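PDB 7CU9: tube-forming protein in Mycobacterial Envelpe, TiME from Mycolicibacterium smegmatis, which probably forms part of a tubular, envelope-spanning channel thought to serve protein transport across the mycobacterial outer envelope. Local coordinates for residues 9-14 with 185-190; 84-89 with 159-164. One frame throughout, in Å; residues are numbered along the deposited sequence.

Contact 1 (9-14 with 185-190)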
ATOM      1  N   SER B   9     -20.154  12.671 -12.898  1.00 17.17           N
ATOM      2  CA  SER B   9     -21.101  11.731 -12.238  1.00 17.79           C
ATOM      3  C   SER B   9     -20.522  10.311 -12.144  1.00 18.47           C
ATOM      4  O   SER B   9     -21.081   9.509 -11.369  1.00 19.32           O
ATOM      5  CB  SER B   9     -22.443  11.711 -12.931  1.00 18.21           C
ATOM      6  OG  SER B   9     -23.147  12.931 -12.723  1.00 19.33           O
ATOM      7  N   TYR B  10     -19.480   9.971 -12.914  0.50 17.93           N
ATOM      8  CA  TYR B  10     -18.871   8.613 -12.867  0.50 18.23           C
ATOM      9  C   TYR B  10     -17.343   8.641 -13.023  0.50 17.36           C
ATOM     10  O   TYR B  10     -16.773   7.546 -13.174  0.50 17.60           O
ATOM     11  CB  TYR B  10     -19.545   7.692 -13.888  0.50 19.06           C
ATOM     12  CG  TYR B  10     -19.602   8.205 -15.305  0.50 19.29           C
ATOM     13  CD1 TYR B  10     -20.660   8.980 -15.748  0.50 19.59           C
ATOM     14  CD2 TYR B  10     -18.610   7.888 -16.218  0.50 20.26           C
ATOM     15  CE1 TYR B  10     -20.724   9.441 -17.052  0.50 20.28           C
ATOM     16  CE2 TYR B  10     -18.658   8.339 -17.526  0.50 20.50           C
ATOM     17  CZ  TYR B  10     -19.719   9.119 -17.947  0.50 20.38           C
ATOM     18  OH  TYR B  10     -19.771   9.569 -19.235  0.50 21.08           O
ATOM     19  N   ALA B  11     -16.690   9.806 -12.928  1.00 16.42           N
ATOM     20  CA  ALA B  11     -15.212   9.916 -12.981  1.00 15.59           C
ATOM     21  C   ALA B  11     -14.597   9.743 -11.582  1.00 14.94           C
ATOM     22  O   ALA B  11     -13.380   9.518 -11.495  1.00 14.91           O
ATOM     23  CB  ALA B  11     -14.802  11.230 -13.599  1.00 15.53           C
ATOM     24  N   VAL B  12     -15.398   9.853 -10.525  1.00 14.00           N
ATOM     25  CA  VAL B  12     -14.914   9.725  -9.117  1.00 14.18           C
ATOM     26  C   VAL B  12     -15.089   8.268  -8.691  1.00 14.00           C
ATOM     27  O   VAL B  12     -16.243   7.801  -8.643  1.00 15.02           O
ATOM     28  CB  VAL B  12     -15.649  10.694  -8.176  1.00 14.09           C
ATOM     29  CG1 VAL B  12     -15.182  10.540  -6.735  1.00 14.60           C
ATOM     30  CG2 VAL B  12     -15.515  12.134  -8.633  1.00 14.52           C
ATOM     31  N   MET B  13     -13.984   7.573  -8.416  1.00 13.86           N
ATOM     32  CA  MET B  13     -13.997   6.134  -8.055  1.00 14.33           C
ATOM     33  C   MET B  13     -14.598   5.984  -6.661  1.00 14.30           C
ATOM     34  O   MET B  13     -14.205   6.685  -5.729  1.00 14.38           O
ATOM     35  CB  MET B  13     -12.586   5.539  -8.081  1.00 14.85           C
ATOM     36  CG  MET B  13     -11.936   5.550  -9.454  1.00 15.65           C
ATOM     37  SD  MET B  13     -12.880   4.626 -10.700  1.00 17.44           S
ATOM     38  CE  MET B  13     -13.727   5.959 -11.545  1.00 17.81           C
ATOM     39  N   PRO B  14     -15.586   5.078  -6.482  1.00 14.51           N
ATOM     40  CA  PRO B  14     -16.168   4.830  -5.166  1.00 14.70           C
ATOM     41  C   PRO B  14     -15.208   4.034  -4.271  1.00 14.64           C
ATOM     42  O   PRO B  14     -14.227   3.514  -4.775  1.00 14.01           O
ATOM     43  CB  PRO B  14     -17.438   4.037  -5.505  1.00 14.99           C
ATOM     44  CG  PRO B  14     -17.067   3.282  -6.753  1.00 15.17           C
ATOM     45  CD  PRO B  14     -16.182   4.237  -7.531  1.00 14.87           C
ATOM     46  N   GLN B 185      -9.302   8.963 -15.540  1.00 12.05           N
ATOM     47  CA  GLN B 185      -9.178   9.434 -16.943  1.00 12.97           C
ATOM     48  C   GLN B 185      -9.941   8.482 -17.872  1.00 13.36           C
ATOM     49  O   GLN B 185     -10.520   8.959 -18.866  1.00 13.28           O
ATOM     50  CB  GLN B 185      -7.715   9.552 -17.361  1.00 13.49           C
ATOM     51  CG  GLN B 185      -7.573  10.004 -18.806  1.00 14.96           C
ATOM     52  CD  GLN B 185      -6.164  10.373 -19.196  1.00 15.80           C
ATOM     53  OE1 GLN B 185      -5.311  10.636 -18.355  1.00 16.77           O
ATOM     54  NE2 GLN B 185      -5.925  10.435 -20.498  1.00 16.78           N
ATOM     55  N   ASN B 186      -9.957   7.183 -17.560  1.00 14.34           N
ATOM     56  CA  ASN B 186     -10.591   6.146 -18.422  1.00 15.71           C
ATOM     57  C   ASN B 186     -12.105   6.378 -18.543  1.00 15.56           C
ATOM     58  O   ASN B 186     -12.694   5.812 -19.478  1.00 16.47           O
ATOM     59  CB  ASN B 186     -10.281   4.729 -17.930  1.00 17.41           C
ATOM     60  CG  ASN B 186      -8.850   4.310 -18.190  1.00 19.85           C
ATOM     61  OD1 ASN B 186      -8.156   4.907 -19.009  1.00 22.61           O
ATOM     62  ND2 ASN B 186      -8.400   3.271 -17.503  1.00 21.93           N
ATOM     63  N   THR B 187     -12.720   7.177 -17.664  1.00 14.51           N
ATOM     64  CA  THR B 187     -14.185   7.452 -17.663  1.00 14.55           C
ATOM     65  C   THR B 187     -14.543   8.717 -18.461  1.00 14.41           C
ATOM     66  O   THR B 187     -15.746   8.995 -18.584  1.00 15.27           O
ATOM     67  CB  THR B 187     -14.722   7.643 -16.240  1.00 14.56           C
ATOM     68  OG1 THR B 187     -14.272   8.913 -15.768  1.00 14.16           O
ATOM     69  CG2 THR B 187     -14.301   6.544 -15.289  1.00 14.72           C
ATOM     70  N   LEU B 188     -13.565   9.486 -18.945  1.00 13.98           N
ATOM     71  CA  LEU B 188     -13.816  10.883 -19.398  1.00 13.88           C
ATOM     72  C   LEU B 188     -14.334  10.922 -20.842  1.00 14.21           C
ATOM     73  O   LEU B 188     -14.736  12.015 -21.278  1.00 14.14           O
ATOM     74  CB  LEU B 188     -12.529  11.699 -19.265  1.00 13.30           C
ATOM     75  CG  LEU B 188     -12.012  11.890 -17.840  1.00 13.01           C
ATOM     76  CD1 LEU B 188     -10.757  12.741 -17.860  1.00 12.85           C
ATOM     77  CD2 LEU B 188     -13.064  12.507 -16.931  1.00 13.03           C
ATOM     78  N   GLY B 189     -14.314   9.797 -21.560  1.00 14.86           N
ATOM     79  CA  GLY B 189     -14.839   9.702 -22.934  1.00 15.54           C
ATOM     80  C   GLY B 189     -14.062  10.563 -23.915  1.00 16.36           C
ATOM     81  O   GLY B 189     -14.688  11.068 -24.867  1.00 16.04           O
ATOM     82  N   GLN B 190     -12.744  10.707 -23.740  1.00 16.40           N
ATOM     83  CA  GLN B 190     -11.938  11.671 -24.538  1.00 17.39           C
ATOM     84  C   GLN B 190     -11.258  11.031 -25.754  1.00 20.56           C
ATOM     85  O   GLN B 190     -10.719  11.791 -26.575  1.00 20.15           O
ATOM     86  CB  GLN B 190     -10.905  12.365 -23.658  1.00 15.97           C
ATOM     87  CG  GLN B 190     -11.557  13.215 -22.586  1.00 15.11           C
ATOM     88  CD  GLN B 190     -10.581  14.149 -21.920  1.00 14.22           C
ATOM     89  OE1 GLN B 190      -9.382  14.124 -22.192  1.00 14.10           O
ATOM     90  NE2 GLN B 190     -11.097  14.989 -21.038  1.00 13.51           N
TER
HETATM   91  O   HOH W   1     -17.559   9.188 -20.701  1.00 32.68           O
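The ring of Tyr-10, in one of its two conformers, slides past the side chain of Thr-187, its CD2-CE2 side overlapping the threonine and CE2 lying 3.2 Å from Thr-187 O. In this PknH-like extracellular domain the contact joins the short, weakly bonded helix 8-11 to the type I beta turn Gln-185 to Leu-188 at the C-terminal side of helix 174-185. A backbone bond, Leu-188 N to Gln-185 O, closes the turn. Thr-187 is the wedge of the interface, its two branches parting to different neighbours. Its OG1, set between the backbone N and the carbonyl carbon (chi1 73°), sits against Ala-11, 3.2 Å from Ala-11 CB, while hydrogen-bonding to Met-184 O in the preceding helix. CG2, the other branch, meets Met-13 CE tip to tip at 3.8 Å; bends at chi2 and chi3 fold the methionine chain round to bring its methyl there. Deeper in, Ala-11 CB rests on Leu-188 CD2 at 4.0 Å, and both reach the sheet, Ala-11 on Val-86 and Leu-188 on Val-161 and Leu-163. No direct hydrogen bond joins the two segments, but in the same tyrosine conformer one water links them. It lies at the ring edge, in the ring plane, 2.7 Å from Tyr-10 OH, and donates to Thr-187 O at 2.8 Å.

Contact 2 (84-89 with 159-164)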
ATOM      1  N   GLN B  84     -10.079  12.550  -4.374  1.00  9.60           N
ATOM      2  CA  GLN B  84     -10.237  12.765  -5.829  1.00  9.47           C
ATOM      3  C   GLN B  84     -10.995  14.070  -6.056  1.00  9.32           C
ATOM      4  O   GLN B  84     -11.912  14.371  -5.272  1.00  9.41           O
ATOM      5  CB  GLN B  84     -11.044  11.629  -6.439  1.00  9.72           C
ATOM      6  CG  GLN B  84     -10.377  10.275  -6.334  1.00  9.97           C
ATOM      7  CD  GLN B  84     -11.362   9.211  -6.734  1.00 10.32           C
ATOM      8  OE1 GLN B  84     -11.677   9.037  -7.910  1.00 10.65           O
ATOM      9  NE2 GLN B  84     -11.903   8.522  -5.742  1.00 10.74           N
ATOM     10  N   ALA B  85     -10.638  14.801  -7.107  1.00  8.96           N
ATOM     11  CA  ALA B  85     -11.381  15.996  -7.554  1.00  8.90           C
ATOM     12  C   ALA B  85     -11.361  16.019  -9.076  1.00  8.73           C
ATOM     13  O   ALA B  85     -10.289  15.810  -9.658  1.00  9.20           O
ATOM     14  CB  ALA B  85     -10.785  17.252  -6.971  1.00  9.09           C
ATOM     15  N   VAL B  86     -12.516  16.235  -9.691  1.00  8.72           N
ATOM     16  CA  VAL B  86     -12.644  16.292 -11.170  1.00  8.88           C
ATOM     17  C   VAL B  86     -13.442  17.542 -11.513  1.00  8.82           C
ATOM     18  O   VAL B  86     -14.574  17.683 -11.025  1.00  9.00           O
ATOM     19  CB  VAL B  86     -13.305  15.031 -11.751  1.00  9.45           C
ATOM     20  CG1 VAL B  86     -13.404  15.111 -13.265  1.00  9.72           C
ATOM     21  CG2 VAL B  86     -12.570  13.769 -11.327  1.00  9.88           C
ATOM     22  N   GLY B  87     -12.860  18.402 -12.339  1.00  8.60           N
ATOM     23  CA  GLY B  87     -13.522  19.602 -12.871  1.00  8.84           C
ATOM     24  C   GLY B  87     -13.612  19.534 -14.377  1.00  8.83           C
ATOM     25  O   GLY B  87     -12.577  19.314 -15.031  1.00  8.91           O
ATOM     26  N   VAL B  88     -14.809  19.727 -14.925  1.00  8.87           N
ATOM     27  CA  VAL B  88     -15.013  19.844 -16.394  1.00  9.17           C
ATOM     28  C   VAL B  88     -15.240  21.318 -16.699  1.00  8.95           C
ATOM     29  O   VAL B  88     -16.140  21.924 -16.083  1.00  9.13           O
ATOM     30  CB  VAL B  88     -16.181  18.983 -16.896  1.00  9.44           C
ATOM     31  CG1 VAL B  88     -16.385  19.151 -18.395  1.00  9.56           C
ATOM     32  CG2 VAL B  88     -15.995  17.522 -16.528  1.00  9.55           C
ATOM     33  N   PHE B  89     -14.446  21.867 -17.607  1.00  9.29           N
ATOM     34  CA  PHE B  89     -14.525  23.284 -18.022  1.00  9.39           C
ATOM     35  C   PHE B  89     -15.175  23.380 -19.400  1.00  9.78           C
ATOM     36  O   PHE B  89     -15.145  22.417 -20.167  1.00 10.06           O
ATOM     37  CB  PHE B  89     -13.132  23.905 -17.993  1.00  9.27           C
ATOM     38  CG  PHE B  89     -12.558  23.967 -16.601  1.00  9.08           C
ATOM     39  CD1 PHE B  89     -11.936  22.861 -16.045  1.00  9.20           C
ATOM     40  CD2 PHE B  89     -12.679  25.117 -15.833  1.00  9.11           C
ATOM     41  CE1 PHE B  89     -11.421  22.914 -14.759  1.00  9.08           C
ATOM     42  CE2 PHE B  89     -12.166  25.168 -14.546  1.00  9.23           C
ATOM     43  CZ  PHE B  89     -11.535  24.068 -14.012  1.00  9.24           C
ATOM     44  N   GLU B 159      -7.706  17.531 -22.149  1.00 10.49           N
ATOM     45  CA  GLU B 159      -8.686  18.329 -22.929  1.00 10.57           C
ATOM     46  C   GLU B 159      -9.230  19.435 -22.014  1.00 10.06           C
ATOM     47  O   GLU B 159      -8.444  20.290 -21.574  1.00 10.27           O
ATOM     48  CB  GLU B 159      -9.771  17.411 -23.501  1.00 11.20           C
ATOM     49  CG  GLU B 159      -9.281  16.477 -24.596  1.00 12.00           C
ATOM     50  CD  GLU B 159      -9.310  17.070 -25.997  1.00 12.88           C
ATOM     51  OE1 GLU B 159      -9.378  18.306 -26.113  1.00 14.14           O
ATOM     52  OE2 GLU B 159      -9.258  16.286 -26.972  1.00 14.23           O
ATOM     53  N   ASN B 160     -10.530  19.405 -21.712  1.00  9.56           N
ATOM     54  CA  ASN B 160     -11.224  20.442 -20.912  1.00  9.19           C
ATOM     55  C   ASN B 160     -11.419  19.983 -19.464  1.00  9.03           C
ATOM     56  O   ASN B 160     -12.244  20.585 -18.763  1.00  9.14           O
ATOM     57  CB  ASN B 160     -12.574  20.780 -21.540  1.00  9.05           C
ATOM     58  CG  ASN B 160     -13.510  19.591 -21.574  1.00  9.05           C
ATOM     59  OD1 ASN B 160     -13.072  18.444 -21.710  1.00  9.07           O
ATOM     60  ND2 ASN B 160     -14.801  19.850 -21.478  1.00  9.16           N
ATOM     61  N   VAL B 161     -10.669  18.978 -19.014  1.00  8.84           N
ATOM     62  CA  VAL B 161     -10.821  18.425 -17.643  1.00  8.87           C
ATOM     63  C   VAL B 161      -9.536  18.677 -16.855  1.00  8.77           C
ATOM     64  O   VAL B 161      -8.441  18.448 -17.395  1.00  9.14           O
ATOM     65  CB  VAL B 161     -11.176  16.930 -17.688  1.00  8.73           C
ATOM     66  CG1 VAL B 161     -11.199  16.320 -16.292  1.00  8.96           C
ATOM     67  CG2 VAL B 161     -12.500  16.699 -18.406  1.00  8.98           C
ATOM     68  N   LEU B 162      -9.682  19.123 -15.614  1.00  8.52           N
ATOM     69  CA  LEU B 162      -8.590  19.070 -14.618  1.00  8.78           C
ATOM     70  C   LEU B 162      -8.974  18.018 -13.585  1.00  8.85           C
ATOM     71  O   LEU B 162     -10.058  18.134 -12.964  1.00  8.73           O
ATOM     72  CB  LEU B 162      -8.370  20.436 -13.967  1.00  8.86           C
ATOM     73  CG  LEU B 162      -7.160  20.506 -13.034  1.00  9.10           C
ATOM     74  CD1 LEU B 162      -5.864  20.328 -13.808  1.00  9.22           C
ATOM     75  CD2 LEU B 162      -7.137  21.801 -12.245  1.00  9.37           C
ATOM     76  N   LEU B 163      -8.132  17.006 -13.416  1.00  9.17           N
ATOM     77  CA  LEU B 163      -8.368  16.008 -12.351  1.00  9.75           C
ATOM     78  C   LEU B 163      -7.187  16.010 -11.385  1.00  9.18           C
ATOM     79  O   LEU B 163      -6.043  16.323 -11.777  1.00  9.12           O
ATOM     80  CB  LEU B 163      -8.668  14.639 -12.962  1.00 11.23           C
ATOM     81  CG  LEU B 163      -7.513  13.926 -13.651  1.00 12.27           C
ATOM     82  CD1 LEU B 163      -6.710  13.100 -12.657  1.00 13.10           C
ATOM     83  CD2 LEU B 163      -8.016  13.026 -14.775  1.00 13.36           C
ATOM     84  N   GLN B 164      -7.490  15.711 -10.133  1.00  8.51           N
ATOM     85  CA  GLN B 164      -6.474  15.606  -9.070  1.00  8.41           C
ATOM     86  C   GLN B 164      -6.779  14.351  -8.270  1.00  8.48           C
ATOM     87  O   GLN B 164      -7.960  14.028  -8.070  1.00  8.21           O
ATOM     88  CB  GLN B 164      -6.481  16.849  -8.186  1.00  8.42           C
ATOM     89  CG  GLN B 164      -6.101  18.123  -8.922  1.00  8.68           C
ATOM     90  CD  GLN B 164      -5.966  19.255  -7.936  1.00  8.84           C
ATOM     91  OE1 GLN B 164      -6.939  19.659  -7.305  1.00  9.27           O
ATOM     92  NE2 GLN B 164      -4.748  19.745  -7.762  1.00  8.99           N
TER
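Val-86, Val-88, Val-161 and Leu-163 share one face of an antiparallel strand pair, with Ala-85, Leu-162 and Gln-164 on the other. On the valine face the branched side chains meet at a slant: Val-86 CG1 lies 3.9 Å from Val-161 CG1. The second branch of Val-161 turns to Val-88, CG2 to CG2 at 4.1 Å. On the opposite face Phe-89 and Leu-162 run side by side in the same direction, with Phe-89 CE1 4.0 Å from Leu-162 CB. The ring's CE1 corner lies beside Gly-87, which has no side chain; Asn-160 O sits at the ring edge, in plane, 3.6 Å from Phe-89 CD1. Ala-85 with Gln-164 and Gly-87 with Leu-162 are hydrogen-bonded pairs, each with two backbone bonds. Beyond them Phe-89 N binds Asn-160 O at 2.8 Å, and Asn-160 ND2 returns a bond to Phe-89 O at 2.9 Å, tilted 21° out of its amide plane. Asn-160 OD1 accepts from Ser-3 N, tying the N-terminal segment to this end. Helix 174-185 packs on the valine face through Met-184 and Ala-181; helices 55-58 and 92-103 pack on Phe-89 and Leu-162, while strands 63-72 and 150-158 flank the pair.

Overall arrangement
From the N terminus, the chain passes through helix 8-11 and the loop behind it, enters the large antiparallel sheet, and reaches the end of strand 77-89. Contact 2 joins that end to the start of strand 161-169, closing a loop that includes helix 92-103 and strands 113-118 to 150-158. After helix 174-185, contact 1 brings residues 185-190 back to 9-14, so its longer loop encloses that of contact 2. The two centres are 10 Å apart. They meet where Met-13 N probably hydrogen-bonds Gln-84 OE1, at 2.8 Å, and where Gln-190 packs against Glu-159 and Val-161. Together they bring segments near both chain ends against interior strands of the sheet.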